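Long-range contacts in arginine decarboxylase (Campylobacter jejuni subsp. jejuni, PDB 3NZP), which probably catalyses the pyridoxal-phosphate-dependent decarboxylation of arginine to agmatine, an early step in polyamine and spermidine biosynthesis: residues A146-H151 with K171-P176; K175-I180 with N221-Q226. All blocks are in the same frame, centred on the assembly; numbering follows the deposited sequence.

Contact 1: residues A146-H151 with K171-P176; sequences AAEMGH and KERFKP
E148, in the last turn of helix 137-148, meets R173 through a salt bridge whose carboxylate and guanidinium planes lie only 11° apart. The surer part of the grip is R173 NE to E148 OE2 at 3.1 Å, which uses the syn lone pair of that oxygen and lies within the guanidinium plane. R173 NH2 adds a weak bond to the same oxygen and also approaches OE1, whose position is less certain. The arginine chain, folded at chi2 and chi3, brings its NE edge round to the acid. R173 NH1 has a separate partner, a salt bridge to E595 of the second subunit, so the guanidinium is probably balanced by two acids. The F174 ring lies obliquely to the carboxylate, with CD2 3.3 Å from E148 OE2. P176 sets CB against E148 CA at 3.7 Å. In the backbone, G150 N to A147 O and H151 N to A146 O close the helix in a Schellman motif, while E148 O accepts a bond from S581 OG of the second subunit. The contact thus joins the end of helix 137-148 to the loop between helix 160-170 and strand 179-183; A147 also packs on I153 of strand 152-157, and R173 on F144 and I145.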
ATOM      1  N   ALA B 146      -8.316 -22.376  22.951  1.00 35.53           N
ATOM      2  CA  ALA B 146      -7.889 -21.181  23.689  1.00 33.82           C
ATOM      3  C   ALA B 146      -8.723 -21.084  24.964  1.00 32.09           C
ATOM      4  O   ALA B 146      -8.269 -20.570  25.979  1.00 19.79           O
ATOM      5  CB  ALA B 146      -8.081 -19.940  22.830  1.00 21.13           C
ATOM      6  N   ALA B 147      -9.954 -21.578  24.886  1.00 34.52           N
ATOM      7  CA  ALA B 147     -10.858 -21.570  26.024  1.00 31.44           C
ATOM      8  C   ALA B 147     -10.398 -22.615  27.033  1.00 36.56           C
ATOM      9  O   ALA B 147     -10.310 -22.342  28.235  1.00 36.71           O
ATOM     10  CB  ALA B 147     -12.264 -21.886  25.563  1.00 25.68           C
ATOM     11  N   GLU B 148     -10.099 -23.809  26.518  1.00 37.73           N
ATOM     12  CA  GLU B 148      -9.656 -24.952  27.323  1.00 34.42           C
ATOM     13  C   GLU B 148      -8.331 -24.629  27.982  1.00 27.63           C
ATOM     14  O   GLU B 148      -8.003 -25.134  29.048  1.00 32.03           O
ATOM     15  CB  GLU B 148      -9.529 -26.179  26.417  1.00 27.07           C
ATOM     16  CG  GLU B 148     -10.838 -26.495  25.702  1.00 34.55           C
ATOM     17  CD  GLU B 148     -10.667 -27.321  24.441  1.00 43.70           C
ATOM     18  OE1 GLU B 148      -9.511 -27.509  23.999  1.00 39.11           O
ATOM     19  OE2 GLU B 148     -11.708 -27.772  23.885  1.00 46.86           O
HETATM   20  N   MSE B 149      -7.587 -23.754  27.333  1.00 31.63           N
HETATM   21  CA  MSE B 149      -6.280 -23.327  27.795  1.00 32.83           C
HETATM   22  C   MSE B 149      -6.413 -22.412  29.004  1.00 33.37           C
HETATM   23  O   MSE B 149      -5.428 -22.120  29.677  1.00 33.27           O
HETATM   24  CB  MSE B 149      -5.619 -22.579  26.659  1.00 44.04           C
HETATM   25  CG  MSE B 149      -4.163 -22.296  26.825  1.00 50.17           C
HETATM   26 SE   MSE B 149      -3.573 -21.584  25.127  1.00 64.70          SE
HETATM   27  CE  MSE B 149      -3.854 -23.220  24.028  1.00 47.36           C
ATOM     28  N   GLY B 150      -7.639 -21.956  29.251  1.00 40.15           N
ATOM     29  CA  GLY B 150      -7.918 -21.070  30.365  1.00 41.40           C
ATOM     30  C   GLY B 150      -8.080 -19.595  30.001  1.00 41.41           C
ATOM     31  O   GLY B 150      -8.142 -18.731  30.883  1.00 40.52           O
ATOM     32  N   HIS B 151      -8.165 -19.296  28.711  1.00 37.27           N
ATOM     33  CA  HIS B 151      -8.299 -17.918  28.251  1.00 40.26           C
ATOM     34  C   HIS B 151      -9.721 -17.401  28.223  1.00 41.64           C
ATOM     35  O   HIS B 151     -10.673 -18.161  28.101  1.00 53.48           O
ATOM     36  CB  HIS B 151      -7.708 -17.769  26.848  1.00 40.00           C
ATOM     37  CG  HIS B 151      -6.315 -17.237  26.836  1.00 39.63           C
ATOM     38  ND1 HIS B 151      -5.333 -17.744  26.013  1.00 44.32           N
ATOM     39  CD2 HIS B 151      -5.737 -16.237  27.544  1.00 45.21           C
ATOM     40  CE1 HIS B 151      -4.208 -17.080  26.217  1.00 51.06           C
ATOM     41  NE2 HIS B 151      -4.428 -16.162  27.141  1.00 51.58           N
ATOM     42  N   LYS B 171     -20.272 -29.599  20.678  1.00 61.82           N
ATOM     43  CA  LYS B 171     -20.616 -30.908  21.212  1.00 61.47           C
ATOM     44  C   LYS B 171     -19.615 -31.959  20.760  1.00 59.26           C
ATOM     45  O   LYS B 171     -19.847 -33.155  20.891  1.00 60.05           O
ATOM     46  CB  LYS B 171     -22.038 -31.290  20.772  1.00 61.48           C
ATOM     47  CG  LYS B 171     -22.286 -31.246  19.264  1.00 63.74           C
ATOM     48  CD  LYS B 171     -23.792 -31.303  18.915  1.00 61.60           C
ATOM     49  CE  LYS B 171     -24.560 -30.079  19.432  1.00 63.20           C
ATOM     50  NZ  LYS B 171     -26.028 -30.159  19.140  1.00 58.45           N
ATOM     51  N   GLU B 172     -18.492 -31.490  20.230  1.00 63.65           N
ATOM     52  CA  GLU B 172     -17.431 -32.367  19.766  1.00 63.00           C
ATOM     53  C   GLU B 172     -16.198 -32.181  20.635  1.00 61.13           C
ATOM     54  O   GLU B 172     -15.435 -33.119  20.840  1.00 58.22           O
ATOM     55  CB  GLU B 172     -17.071 -32.058  18.315  1.00 71.80           C
ATOM     56  CG  GLU B 172     -17.521 -33.098  17.312  1.00 88.15           C
ATOM     57  CD  GLU B 172     -16.824 -32.929  15.970  1.00 97.76           C
ATOM     58  OE1 GLU B 172     -17.013 -33.798  15.091  1.00108.02           O
ATOM     59  OE2 GLU B 172     -16.088 -31.932  15.801  1.00 85.68           O
ATOM     60  N   ARG B 173     -16.002 -30.966  21.140  1.00 57.26           N
ATOM     61  CA  ARG B 173     -14.847 -30.674  21.987  1.00 54.26           C
ATOM     62  C   ARG B 173     -15.097 -31.102  23.426  1.00 56.31           C
ATOM     63  O   ARG B 173     -15.738 -32.115  23.683  1.00 60.19           O
ATOM     64  CB  ARG B 173     -14.519 -29.184  21.951  1.00 54.73           C
ATOM     65  CG  ARG B 173     -14.224 -28.639  20.573  1.00 52.68           C
ATOM     66  CD  ARG B 173     -12.893 -29.121  20.079  1.00 44.70           C
ATOM     67  NE  ARG B 173     -11.825 -28.730  20.987  1.00 48.35           N
ATOM     68  CZ  ARG B 173     -10.533 -28.860  20.708  1.00 47.79           C
ATOM     69  NH1 ARG B 173     -10.161 -29.374  19.544  1.00 33.53           N
ATOM     70  NH2 ARG B 173      -9.618 -28.473  21.589  1.00 36.03           N
ATOM     71  N   PHE B 174     -14.595 -30.325  24.370  1.00 59.08           N
ATOM     72  CA  PHE B 174     -14.766 -30.663  25.771  1.00 55.78           C
ATOM     73  C   PHE B 174     -15.676 -29.694  26.501  1.00 62.53           C
ATOM     74  O   PHE B 174     -16.404 -28.910  25.879  1.00 73.52           O
ATOM     75  CB  PHE B 174     -13.409 -30.703  26.447  1.00 52.86           C
ATOM     76  CG  PHE B 174     -12.374 -31.420  25.645  1.00 48.21           C
ATOM     77  CD1 PHE B 174     -12.555 -32.752  25.285  1.00 49.76           C
ATOM     78  CD2 PHE B 174     -11.232 -30.758  25.219  1.00 40.80           C
ATOM     79  CE1 PHE B 174     -11.605 -33.417  24.518  1.00 48.64           C
ATOM     80  CE2 PHE B 174     -10.277 -31.409  24.452  1.00 44.73           C
ATOM     81  CZ  PHE B 174     -10.466 -32.743  24.098  1.00 50.13           C
ATOM     82  N   LYS B 175     -15.626 -29.744  27.825  1.00 55.91           N
ATOM     83  CA  LYS B 175     -16.463 -28.887  28.652  1.00 58.36           C
ATOM     84  C   LYS B 175     -16.217 -27.411  28.390  1.00 57.12           C
ATOM     85  O   LYS B 175     -17.147 -26.666  28.072  1.00 55.72           O
ATOM     86  CB  LYS B 175     -16.229 -29.189  30.138  1.00 71.48           C
ATOM     87  CG  LYS B 175     -17.192 -28.481  31.101  1.00 85.59           C
ATOM     88  CD  LYS B 175     -18.599 -29.098  31.086  1.00 93.01           C
ATOM     89  CE  LYS B 175     -19.529 -28.404  32.087  1.00 92.97           C
ATOM     90  NZ  LYS B 175     -19.756 -26.966  31.757  1.00 86.89           N
ATOM     91  N   PRO B 176     -14.956 -26.960  28.507  1.00 55.84           N
ATOM     92  CA  PRO B 176     -14.645 -25.539  28.272  1.00 49.51           C
ATOM     93  C   PRO B 176     -15.016 -25.067  26.865  1.00 47.17           C
ATOM     94  O   PRO B 176     -14.509 -25.583  25.860  1.00 55.60           O
ATOM     95  CB  PRO B 176     -13.136 -25.462  28.532  1.00 38.87           C
ATOM     96  CG  PRO B 176     -12.887 -26.632  29.461  1.00 49.94           C
ATOM     97  CD  PRO B 176     -13.737 -27.713  28.841  1.00 50.31           C
TER

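Contact 2: residues K175-I180 with N221-Q226; sequences KPKPNI and NKLLEQ
The backbone of I180, at the start of strand 179-183, donates to the carbonyl of Q226, just ahead of strand 227-231: N to O is 3.0 Å, with N179 and Q226 the closest CA pair at 4.6 Å. Beside it, the aliphatic parts of the two residues pack: I180 CG1 reaches Q226 CB at 3.7 Å, and CD1 touches the same carbon. With I180 CG1 anti to its carbonyl carbon (chi1 -65°), this ethyl branch is the one presented to the glutamine. Q226 bends at chi2, carrying its amide back over the chain at K177 to N179; the N179 and Q226 amides are inclined by 37°, and their side chains run roughly perpendicular. Which end of the Q226 amide carries the nitrogen is uncertain. A water spans the gap farther out, donating to E225 O at 2.8 Å and accepting a weak bond from N179 ND2. On the other flank the K177 chain lies near L223, CD to CD1 4.3 Å, while its NZ curls back to weak bonds with K175 O and F174 O. Within 221-226, Q226 N bonds to L223 O at 2.7 Å, in the turn that follows the Schellman motif at K222 ending helix 208-220. I180 also packs on L218 of that helix, and its backbone bonds with T228 continue the pairing. Two adjacent parallel strands, joined through a helix, thus begin side by side with their approach loops in contact, as in the beta-alpha-beta units of the TIM-like barrel in this decarboxylase family.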
ATOM      1  N   LYS B 175     -15.626 -29.744  27.825  1.00 55.91           N
ATOM      2  CA  LYS B 175     -16.463 -28.887  28.652  1.00 58.36           C
ATOM      3  C   LYS B 175     -16.217 -27.411  28.390  1.00 57.12           C
ATOM      4  O   LYS B 175     -17.147 -26.666  28.072  1.00 55.72           O
ATOM      5  CB  LYS B 175     -16.229 -29.189  30.138  1.00 71.48           C
ATOM      6  CG  LYS B 175     -17.192 -28.481  31.101  1.00 85.59           C
ATOM      7  CD  LYS B 175     -18.599 -29.098  31.086  1.00 93.01           C
ATOM      8  CE  LYS B 175     -19.529 -28.404  32.087  1.00 92.97           C
ATOM      9  NZ  LYS B 175     -19.756 -26.966  31.757  1.00 86.89           N
ATOM     10  N   PRO B 176     -14.956 -26.960  28.507  1.00 55.84           N
ATOM     11  CA  PRO B 176     -14.645 -25.539  28.272  1.00 49.51           C
ATOM     12  C   PRO B 176     -15.016 -25.067  26.865  1.00 47.17           C
ATOM     13  O   PRO B 176     -14.509 -25.583  25.860  1.00 55.60           O
ATOM     14  CB  PRO B 176     -13.136 -25.462  28.532  1.00 38.87           C
ATOM     15  CG  PRO B 176     -12.887 -26.632  29.461  1.00 49.94           C
ATOM     16  CD  PRO B 176     -13.737 -27.713  28.841  1.00 50.31           C
ATOM     17  N   LYS B 177     -15.922 -24.101  26.794  1.00 34.47           N
ATOM     18  CA  LYS B 177     -16.332 -23.556  25.509  1.00 36.16           C
ATOM     19  C   LYS B 177     -16.183 -22.040  25.502  1.00 33.44           C
ATOM     20  O   LYS B 177     -16.358 -21.371  26.526  1.00 34.05           O
ATOM     21  CB  LYS B 177     -17.770 -23.970  25.156  1.00 38.12           C
ATOM     22  CG  LYS B 177     -18.614 -24.460  26.334  1.00 46.17           C
ATOM     23  CD  LYS B 177     -19.994 -24.972  25.898  1.00 37.81           C
ATOM     24  CE  LYS B 177     -19.909 -26.174  24.959  1.00 47.99           C
ATOM     25  NZ  LYS B 177     -19.193 -27.342  25.563  1.00 50.98           N
ATOM     26  N   PRO B 178     -15.827 -21.478  24.338  1.00 33.54           N
ATOM     27  CA  PRO B 178     -15.654 -20.030  24.234  1.00 28.48           C
ATOM     28  C   PRO B 178     -16.963 -19.266  24.333  1.00 32.28           C
ATOM     29  O   PRO B 178     -18.052 -19.831  24.207  1.00 28.98           O
ATOM     30  CB  PRO B 178     -14.983 -19.865  22.877  1.00 27.70           C
ATOM     31  CG  PRO B 178     -15.541 -21.010  22.086  1.00 23.04           C
ATOM     32  CD  PRO B 178     -15.530 -22.147  23.055  1.00 20.92           C
ATOM     33  N   ASN B 179     -16.847 -17.973  24.590  1.00 35.85           N
ATOM     34  CA  ASN B 179     -18.011 -17.120  24.675  1.00 34.16           C
ATOM     35  C   ASN B 179     -18.396 -16.762  23.267  1.00 36.89           C
ATOM     36  O   ASN B 179     -17.539 -16.582  22.406  1.00 40.34           O
ATOM     37  CB  ASN B 179     -17.683 -15.857  25.442  1.00 39.18           C
ATOM     38  CG  ASN B 179     -17.809 -16.050  26.912  1.00 46.29           C
ATOM     39  OD1 ASN B 179     -17.315 -15.233  27.704  1.00 46.41           O
ATOM     40  ND2 ASN B 179     -18.486 -17.135  27.306  1.00 40.57           N
ATOM     41  N   ILE B 180     -19.691 -16.651  23.030  1.00 37.58           N
ATOM     42  CA  ILE B 180     -20.174 -16.319  21.708  1.00 37.70           C
ATOM     43  C   ILE B 180     -20.558 -14.846  21.599  1.00 39.92           C
ATOM     44  O   ILE B 180     -21.224 -14.305  22.476  1.00 43.65           O
ATOM     45  CB  ILE B 180     -21.376 -17.196  21.363  1.00 41.00           C
ATOM     46  CG1 ILE B 180     -20.930 -18.661  21.269  1.00 38.74           C
ATOM     47  CG2 ILE B 180     -22.011 -16.710  20.080  1.00 42.17           C
ATOM     48  CD1 ILE B 180     -22.054 -19.649  21.009  1.00 42.76           C
ATOM     49  N   ASN B 221     -29.983 -25.286  21.255  1.00 40.55           N
ATOM     50  CA  ASN B 221     -28.837 -26.086  21.647  1.00 40.26           C
ATOM     51  C   ASN B 221     -28.331 -25.719  23.021  1.00 43.62           C
ATOM     52  O   ASN B 221     -27.159 -25.901  23.328  1.00 40.32           O
ATOM     53  CB  ASN B 221     -27.733 -25.924  20.612  1.00 44.01           C
ATOM     54  CG  ASN B 221     -28.124 -26.499  19.275  1.00 47.74           C
ATOM     55  OD1 ASN B 221     -27.894 -27.687  19.008  1.00 51.38           O
ATOM     56  ND2 ASN B 221     -28.748 -25.676  18.433  1.00 35.07           N
ATOM     57  N   LYS B 222     -29.235 -25.208  23.846  1.00 48.80           N
ATOM     58  CA  LYS B 222     -28.902 -24.805  25.208  1.00 54.93           C
ATOM     59  C   LYS B 222     -27.502 -24.219  25.240  1.00 47.83           C
ATOM     60  O   LYS B 222     -26.586 -24.833  25.766  1.00 46.06           O
ATOM     61  CB  LYS B 222     -28.976 -26.014  26.152  1.00 58.03           C
ATOM     62  CG  LYS B 222     -29.417 -25.684  27.594  1.00 79.04           C
ATOM     63  CD  LYS B 222     -28.609 -24.541  28.249  1.00 86.90           C
ATOM     64  CE  LYS B 222     -29.124 -23.135  27.871  1.00 78.93           C
ATOM     65  NZ  LYS B 222     -28.201 -22.091  28.395  1.00 76.70           N
ATOM     66  N   LEU B 223     -27.346 -23.026  24.677  1.00 51.63           N
ATOM     67  CA  LEU B 223     -26.042 -22.369  24.630  1.00 51.95           C
ATOM     68  C   LEU B 223     -26.148 -20.871  24.943  1.00 50.97           C
ATOM     69  O   LEU B 223     -25.157 -20.151  24.872  1.00 49.68           O
ATOM     70  CB  LEU B 223     -25.420 -22.576  23.242  1.00 44.73           C
ATOM     71  CG  LEU B 223     -24.050 -23.267  23.111  1.00 47.05           C
ATOM     72  CD1 LEU B 223     -23.904 -24.382  24.121  1.00 25.41           C
ATOM     73  CD2 LEU B 223     -23.896 -23.806  21.679  1.00 44.84           C
ATOM     74  N   LEU B 224     -27.343 -20.407  25.298  1.00 48.80           N
ATOM     75  CA  LEU B 224     -27.521 -18.997  25.597  1.00 44.94           C
ATOM     76  C   LEU B 224     -26.495 -18.527  26.599  1.00 39.72           C
ATOM     77  O   LEU B 224     -26.145 -17.357  26.632  1.00 43.68           O
ATOM     78  CB  LEU B 224     -28.924 -18.730  26.131  1.00 50.27           C
ATOM     79  CG  LEU B 224     -30.016 -18.598  25.061  1.00 49.35           C
ATOM     80  CD1 LEU B 224     -31.334 -18.250  25.728  1.00 42.97           C
ATOM     81  CD2 LEU B 224     -29.633 -17.514  24.062  1.00 46.38           C
ATOM     82  N   GLU B 225     -26.008 -19.453  27.409  1.00 37.68           N
ATOM     83  CA  GLU B 225     -25.013 -19.132  28.410  1.00 45.22           C
ATOM     84  C   GLU B 225     -23.778 -18.487  27.782  1.00 42.07           C
ATOM     85  O   GLU B 225     -23.104 -17.679  28.410  1.00 29.62           O
ATOM     86  CB  GLU B 225     -24.596 -20.407  29.130  1.00 65.10           C
ATOM     87  CG  GLU B 225     -25.681 -21.029  29.981  1.00 90.43           C
ATOM     88  CD  GLU B 225     -25.850 -20.319  31.318  1.00102.72           C
ATOM     89  OE1 GLU B 225     -26.633 -20.821  32.161  1.00107.43           O
ATOM     90  OE2 GLU B 225     -25.202 -19.267  31.529  1.00102.80           O
ATOM     91  N   GLN B 226     -23.485 -18.845  26.536  1.00 39.29           N
ATOM     92  CA  GLN B 226     -22.315 -18.317  25.861  1.00 36.71           C
ATOM     93  C   GLN B 226     -22.513 -16.934  25.282  1.00 42.78           C
ATOM     94  O   GLN B 226     -21.595 -16.114  25.303  1.00 52.63           O
ATOM     95  CB  GLN B 226     -21.869 -19.267  24.760  1.00 37.14           C
ATOM     96  CG  GLN B 226     -21.749 -20.711  25.226  1.00 55.03           C
ATOM     97  CD  GLN B 226     -21.092 -20.841  26.598  1.00 59.00           C
ATOM     98  OE1 GLN B 226     -19.955 -20.396  26.814  1.00 52.18           O
ATOM     99  NE2 GLN B 226     -21.811 -21.463  27.534  1.00 55.23           N
TER
HETATM  100  O   HOH W   1     -20.606 -16.926  29.543  1.00 32.57           O

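Overall arrangement
Contacts 1 and 2 have centres about 10 Å apart and share K175 and P176, so the loop leading into strand 179-183 serves both. R173, F174 and P176 meet the end of helix 137-148; K177, N179 and I180 meet 221-226, while P178 still packs back on A147 and F144. The contacts also touch directly: A147 CB packs 3.8 Å from P178 N, and K171 NZ probably bonds to N221 OD1 at 3.1 Å. Together they lie at the N-terminal ends of successive barrel strands, 152-157, 179-183 and 227-231. Both lie away from the pyridoxal-phosphate pocket, to which H231 and H233 contribute from the far end of strand 227-231 and just beyond it. The second subunit reaches mainly contact 1.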